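Local structure of SusD-like carbohydrate binding protein (Bacteroides vulgatus, 3LEW) at residues Glu253-His258 against Met344-Ile349; Gln176-Leu181 against Ser210-Tyr215. The protein probably binds carbohydrate at the outer membrane as a SusD-family protein, presumably serving nutrient uptake. One frame throughout, in Å; residues are numbered along the deposited sequence.

Contact 1. Residues Glu253-His258 against Met344-Ile349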
# COMPACT_ATOMS: atom_id res chain seq x y z
N GLU A 253 -4.01 -9.07 14.04
CA GLU A 253 -4.28 -9.22 12.62
C GLU A 253 -3.17 -8.63 11.75
O GLU A 253 -3.11 -8.86 10.54
CB GLU A 253 -5.64 -8.59 12.28
CG GLU A 253 -6.28 -9.27 11.08
CD GLU A 253 -7.39 -8.50 10.41
OE1 GLU A 253 -8.46 -8.28 11.05
OE2 GLU A 253 -7.20 -8.10 9.24
N TRP A 254 -2.33 -7.79 12.33
CA TRP A 254 -1.20 -7.22 11.58
C TRP A 254 -0.13 -8.28 11.44
O TRP A 254 0.48 -8.70 12.42
CB TRP A 254 -0.61 -5.99 12.24
CG TRP A 254 -1.45 -4.77 12.31
CD1 TRP A 254 -2.83 -4.69 12.43
CD2 TRP A 254 -0.97 -3.42 12.35
NE1 TRP A 254 -3.22 -3.36 12.54
CE2 TRP A 254 -2.10 -2.57 12.51
CE3 TRP A 254 0.31 -2.85 12.29
CZ2 TRP A 254 -1.98 -1.19 12.62
CZ3 TRP A 254 0.44 -1.47 12.43
CH2 TRP A 254 -0.72 -0.65 12.57
N ILE A 255 0.13 -8.68 10.21
CA ILE A 255 1.22 -9.58 9.87
C ILE A 255 2.55 -8.83 9.80
O ILE A 255 3.57 -9.34 10.24
CB ILE A 255 0.94 -10.25 8.52
CG1 ILE A 255 -0.32 -11.13 8.65
CG2 ILE A 255 2.12 -11.10 8.08
CD1 ILE A 255 -0.81 -11.68 7.31
N TRP A 256 2.50 -7.59 9.32
CA TRP A 256 3.69 -6.83 9.05
C TRP A 256 3.40 -5.37 9.26
O TRP A 256 2.39 -4.85 8.75
CB TRP A 256 4.12 -7.07 7.59
CG TRP A 256 5.55 -6.82 7.24
CD1 TRP A 256 6.65 -6.93 8.04
CD2 TRP A 256 6.06 -6.60 5.92
NE1 TRP A 256 7.81 -6.75 7.32
CE2 TRP A 256 7.47 -6.51 6.02
CE3 TRP A 256 5.46 -6.42 4.66
CZ2 TRP A 256 8.29 -6.26 4.90
CZ3 TRP A 256 6.28 -6.16 3.59
CH2 TRP A 256 7.67 -6.08 3.72
N GLY A 257 4.29 -4.71 9.97
CA GLY A 257 4.13 -3.31 10.20
C GLY A 257 5.35 -2.67 10.84
O GLY A 257 6.25 -3.35 11.33
N HIS A 258 5.36 -1.35 10.86
CA HIS A 258 6.51 -0.57 11.34
C HIS A 258 6.15 0.18 12.64
O HIS A 258 5.29 1.07 12.64
CB HIS A 258 6.96 0.39 10.23
CG HIS A 258 8.12 1.26 10.57
ND1 HIS A 258 9.36 0.77 10.90
CD2 HIS A 258 8.23 2.62 10.60
CE1 HIS A 258 10.18 1.78 11.14
NE2 HIS A 258 9.53 2.91 10.95
N MSE A 344 0.71 -5.05 6.17
CA MSE A 344 0.01 -6.27 5.72
C MSE A 344 -0.81 -6.84 6.86
O MSE A 344 -0.27 -7.02 7.95
CB MSE A 344 0.99 -7.33 5.21
CG MSE A 344 0.30 -8.46 4.59
SE MSE A 344 1.61 -9.56 3.57
CE MSE A 344 2.79 -9.94 4.86
N ARG A 345 -2.09 -7.12 6.60
CA ARG A 345 -2.98 -7.75 7.56
C ARG A 345 -3.56 -9.06 7.03
O ARG A 345 -3.64 -9.29 5.80
CB ARG A 345 -4.15 -6.82 7.88
CG ARG A 345 -3.74 -5.51 8.39
CD ARG A 345 -4.96 -4.77 8.94
NE ARG A 345 -5.83 -4.19 7.92
CZ ARG A 345 -7.11 -4.50 7.71
NH1 ARG A 345 -7.74 -5.45 8.40
NH2 ARG A 345 -7.81 -3.79 6.82
N VAL A 346 -4.02 -9.89 7.95
CA VAL A 346 -4.64 -11.16 7.57
C VAL A 346 -5.88 -10.94 6.65
O VAL A 346 -6.10 -11.73 5.73
CB VAL A 346 -5.03 -12.02 8.79
CG1 VAL A 346 -5.59 -13.45 8.29
CG2 VAL A 346 -3.80 -12.23 9.74
N ALA A 347 -6.66 -9.89 6.87
CA ALA A 347 -7.80 -9.65 6.00
C ALA A 347 -7.41 -9.58 4.52
O ALA A 347 -8.19 -10.01 3.67
CB ALA A 347 -8.56 -8.34 6.40
N GLU A 348 -6.28 -8.96 4.19
CA GLU A 348 -5.81 -8.93 2.82
C GLU A 348 -5.56 -10.33 2.27
O GLU A 348 -5.78 -10.57 1.08
CB GLU A 348 -4.53 -8.08 2.72
CG GLU A 348 -3.99 -7.97 1.28
CD GLU A 348 -2.56 -7.47 1.18
OE1 GLU A 348 -1.97 -7.02 2.17
OE2 GLU A 348 -2.00 -7.57 0.05
N ILE A 349 -5.06 -11.23 3.13
CA ILE A 349 -4.78 -12.62 2.71
C ILE A 349 -6.07 -13.34 2.40
O ILE A 349 -6.14 -14.06 1.41
CB ILE A 349 -3.92 -13.38 3.74
CG1 ILE A 349 -2.67 -12.57 4.15
CG2 ILE A 349 -3.56 -14.77 3.21
CD1 ILE A 349 -1.78 -12.12 2.92

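Contact 2. Residues Gln176-Leu181 against Ser210-Tyr215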
# COMPACT_ATOMS: atom_id res chain seq x y z
N GLN A 176 11.25 -11.59 -11.09
CA GLN A 176 12.35 -11.35 -10.16
C GLN A 176 11.81 -11.29 -8.74
O GLN A 176 12.35 -11.93 -7.85
CB GLN A 176 13.09 -10.04 -10.51
CG GLN A 176 14.30 -9.72 -9.61
CD GLN A 176 15.40 -10.74 -9.78
OE1 GLN A 176 15.79 -11.05 -10.91
NE2 GLN A 176 15.90 -11.29 -8.66
N SER A 177 10.72 -10.57 -8.53
CA SER A 177 10.11 -10.47 -7.20
C SER A 177 9.72 -11.84 -6.67
O SER A 177 10.11 -12.26 -5.56
CB SER A 177 8.88 -9.57 -7.27
OG SER A 177 8.21 -9.49 -6.04
N ILE A 178 8.96 -12.58 -7.48
CA ILE A 178 8.47 -13.89 -7.11
C ILE A 178 9.64 -14.85 -6.86
O ILE A 178 9.64 -15.55 -5.84
CB ILE A 178 7.48 -14.42 -8.11
CG1 ILE A 178 6.19 -13.58 -8.09
CG2 ILE A 178 7.12 -15.90 -7.86
CD1 ILE A 178 5.29 -13.80 -9.31
N ASN A 179 10.66 -14.83 -7.73
CA ASN A 179 11.80 -15.70 -7.51
C ASN A 179 12.56 -15.43 -6.22
O ASN A 179 12.93 -16.38 -5.50
CB ASN A 179 12.75 -15.67 -8.68
CG ASN A 179 13.67 -16.85 -8.70
OD1 ASN A 179 13.25 -18.01 -8.94
ND2 ASN A 179 14.95 -16.58 -8.46
N ASP A 180 12.80 -14.15 -5.93
CA ASP A 180 13.44 -13.75 -4.67
C ASP A 180 12.65 -14.24 -3.48
O ASP A 180 13.22 -14.76 -2.53
CB ASP A 180 13.56 -12.22 -4.58
CG ASP A 180 14.65 -11.62 -5.47
OD1 ASP A 180 15.44 -12.40 -6.08
OD2 ASP A 180 14.70 -10.34 -5.55
N LEU A 181 11.33 -14.06 -3.51
CA LEU A 181 10.47 -14.45 -2.41
C LEU A 181 10.35 -16.00 -2.26
O LEU A 181 10.34 -16.53 -1.12
CB LEU A 181 9.10 -13.80 -2.60
CG LEU A 181 9.07 -12.29 -2.32
CD1 LEU A 181 7.89 -11.61 -3.04
CD2 LEU A 181 9.02 -11.97 -0.83
N SER A 210 2.00 -14.17 -1.74
CA SER A 210 0.57 -14.22 -2.11
C SER A 210 0.19 -12.98 -2.90
O SER A 210 -0.48 -13.06 -3.95
CB SER A 210 -0.30 -14.28 -0.82
OG SER A 210 -0.09 -15.53 -0.20
N ARG A 211 0.59 -11.82 -2.38
CA ARG A 211 0.34 -10.55 -3.04
C ARG A 211 1.03 -10.50 -4.42
O ARG A 211 0.42 -10.19 -5.44
CB ARG A 211 0.86 -9.40 -2.16
CG ARG A 211 0.52 -8.04 -2.71
CD ARG A 211 1.18 -6.92 -1.90
NE ARG A 211 0.61 -6.79 -0.55
CZ ARG A 211 1.04 -5.89 0.36
NH1 ARG A 211 2.07 -5.09 0.10
NH2 ARG A 211 0.47 -5.81 1.56
N ALA A 212 2.31 -10.80 -4.43
CA ALA A 212 3.09 -10.73 -5.68
C ALA A 212 2.56 -11.65 -6.77
O ALA A 212 2.45 -11.26 -7.95
CB ALA A 212 4.61 -11.03 -5.39
N CYS A 213 2.19 -12.88 -6.38
CA CYS A 213 1.65 -13.81 -7.30
C CYS A 213 0.30 -13.40 -7.80
O CYS A 213 0.03 -13.56 -8.97
CB CYS A 213 1.60 -15.20 -6.70
SG CYS A 213 3.25 -15.95 -6.47
N LEU A 214 -0.54 -12.83 -6.94
CA LEU A 214 -1.80 -12.26 -7.41
C LEU A 214 -1.59 -11.17 -8.46
O LEU A 214 -2.25 -11.17 -9.52
CB LEU A 214 -2.64 -11.73 -6.24
CG LEU A 214 -4.05 -11.26 -6.64
CD1 LEU A 214 -4.96 -12.51 -6.74
CD2 LEU A 214 -4.63 -10.25 -5.60
N TYR A 215 -0.72 -10.20 -8.16
CA TYR A 215 -0.50 -9.08 -9.05
C TYR A 215 0.10 -9.50 -10.39
O TYR A 215 -0.24 -8.92 -11.42
CB TYR A 215 0.40 -8.05 -8.38
CG TYR A 215 -0.17 -7.34 -7.17
CD1 TYR A 215 -1.42 -7.64 -6.63
CD2 TYR A 215 0.57 -6.34 -6.55
CE1 TYR A 215 -1.90 -6.96 -5.53
CE2 TYR A 215 0.07 -5.67 -5.46
CZ TYR A 215 -1.15 -5.97 -4.95
OH TYR A 215 -1.60 -5.32 -3.81

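Contact 1. Residues Glu253-His258 against Met344-Ile349
The carboxylate oxygen OE2 of E253 is gripped by two groups of 344-349: NH1 of R345, 2.8 Å from OE2 in a salt bridge whose hydrogen bond is weak in angle, and the backbone N of A347, 3.0 Å from the same OE2. The amide at A347 arrives from above the carboxylate, 46° out of its plane, whereas OE2 lies at the edge of the R345 guanidinium; the two flat groups are turned 45° against each other. With CG anti to the backbone N (chi1 -152°) and the rest of its chain extended, E253 brings its carboxylate to the N-terminal end of helix 346-359, at A347. Its OE1 is held by R376 and the backbone N of M237, while R345 also pairs with E401 and E405, so this buried charge cluster is shared between several parts of the fold. The backbone O of E253 takes V346 N at 2.9 Å, in the carbonyl plane. Next along the chain, the antiparallel pairing of strands 254-258 and 341-345 is broken by a classic beta bulge: I255 N (2.8 Å) and W256 N (3.1 Å) both donate to M344 O, and M344 N returns a bond to W256 O. Carbons of I255 make most of the apolar contact. Its CG2 presses on CE of selenomethionine M344, tight at 3.5 Å, its CG1 meets CG2 of V346, and CD1 runs on to CG1 of I349, 3.8 Å away. W256 touches M344 CB to CB at 3.9 Å, its indole leading away to an edge-to-face contact with F127.

Contact 2. Residues Gln176-Leu181 against Ser210-Tyr215
Helices 170-187 and 202-215 pack antiparallel in the helical part of the fold, meeting at I178 and A212, the two short segments running at 152° with their axes 9.6 Å apart. No hydrogen bond crosses between them; the join is made by small, mostly apolar surfaces. The methyl CB of A212 points at the other helix and is met by OG of S177 at 4.0 Å, CG1 of the next residue I178 at 4.0 Å and, one turn on, CD1 of L181 at 4.1 Å. OG of S177 makes no more than a van der Waals touch with A212; its hydrogen bond is to the backbone O of G126 on helix 111-135, a helix that also packs against S177 and R211 through L130. The family belongs to the TPR clan, and this pair of antiparallel neighbouring helices is consistent with the helical hairpins of such folds. I178 carries the other half of the contact. Its CG1 stands anti to the carbonyl carbon (chi1 -67°) and the chain runs on extended, which brings CD1 to the backbone of 202-215, 4.0 Å from A212 O, and to SG of C213. CG1, CG2 and CD1 of I178 all come within about 4.1 Å of that sulfur. The C213 side chain also touches K221 of helix 219-232, and I178 extends to A216, just past the end of helix 202-215.

Contacts 1 and 2 lie about 17 Å apart between their centres, and helix 202-215, one partner of contact 2, also touches contact 1. On contact 2 it offers A212 and C213 to helix 170-187, while R211 reaches away from that helix: its NH2 is 2.8 Å from OE1 of E348 in a buried salt bridge, and also bonds to L343 O in the strand before M344. The same NH2 packs 4.0 Å from CB of M344. Earlier in the same helix V204 packs on I255 and W256, and I208 on W256. The charged tie thus joins the strand-to-helix corner of contact 1 to the helix pair of contact 2.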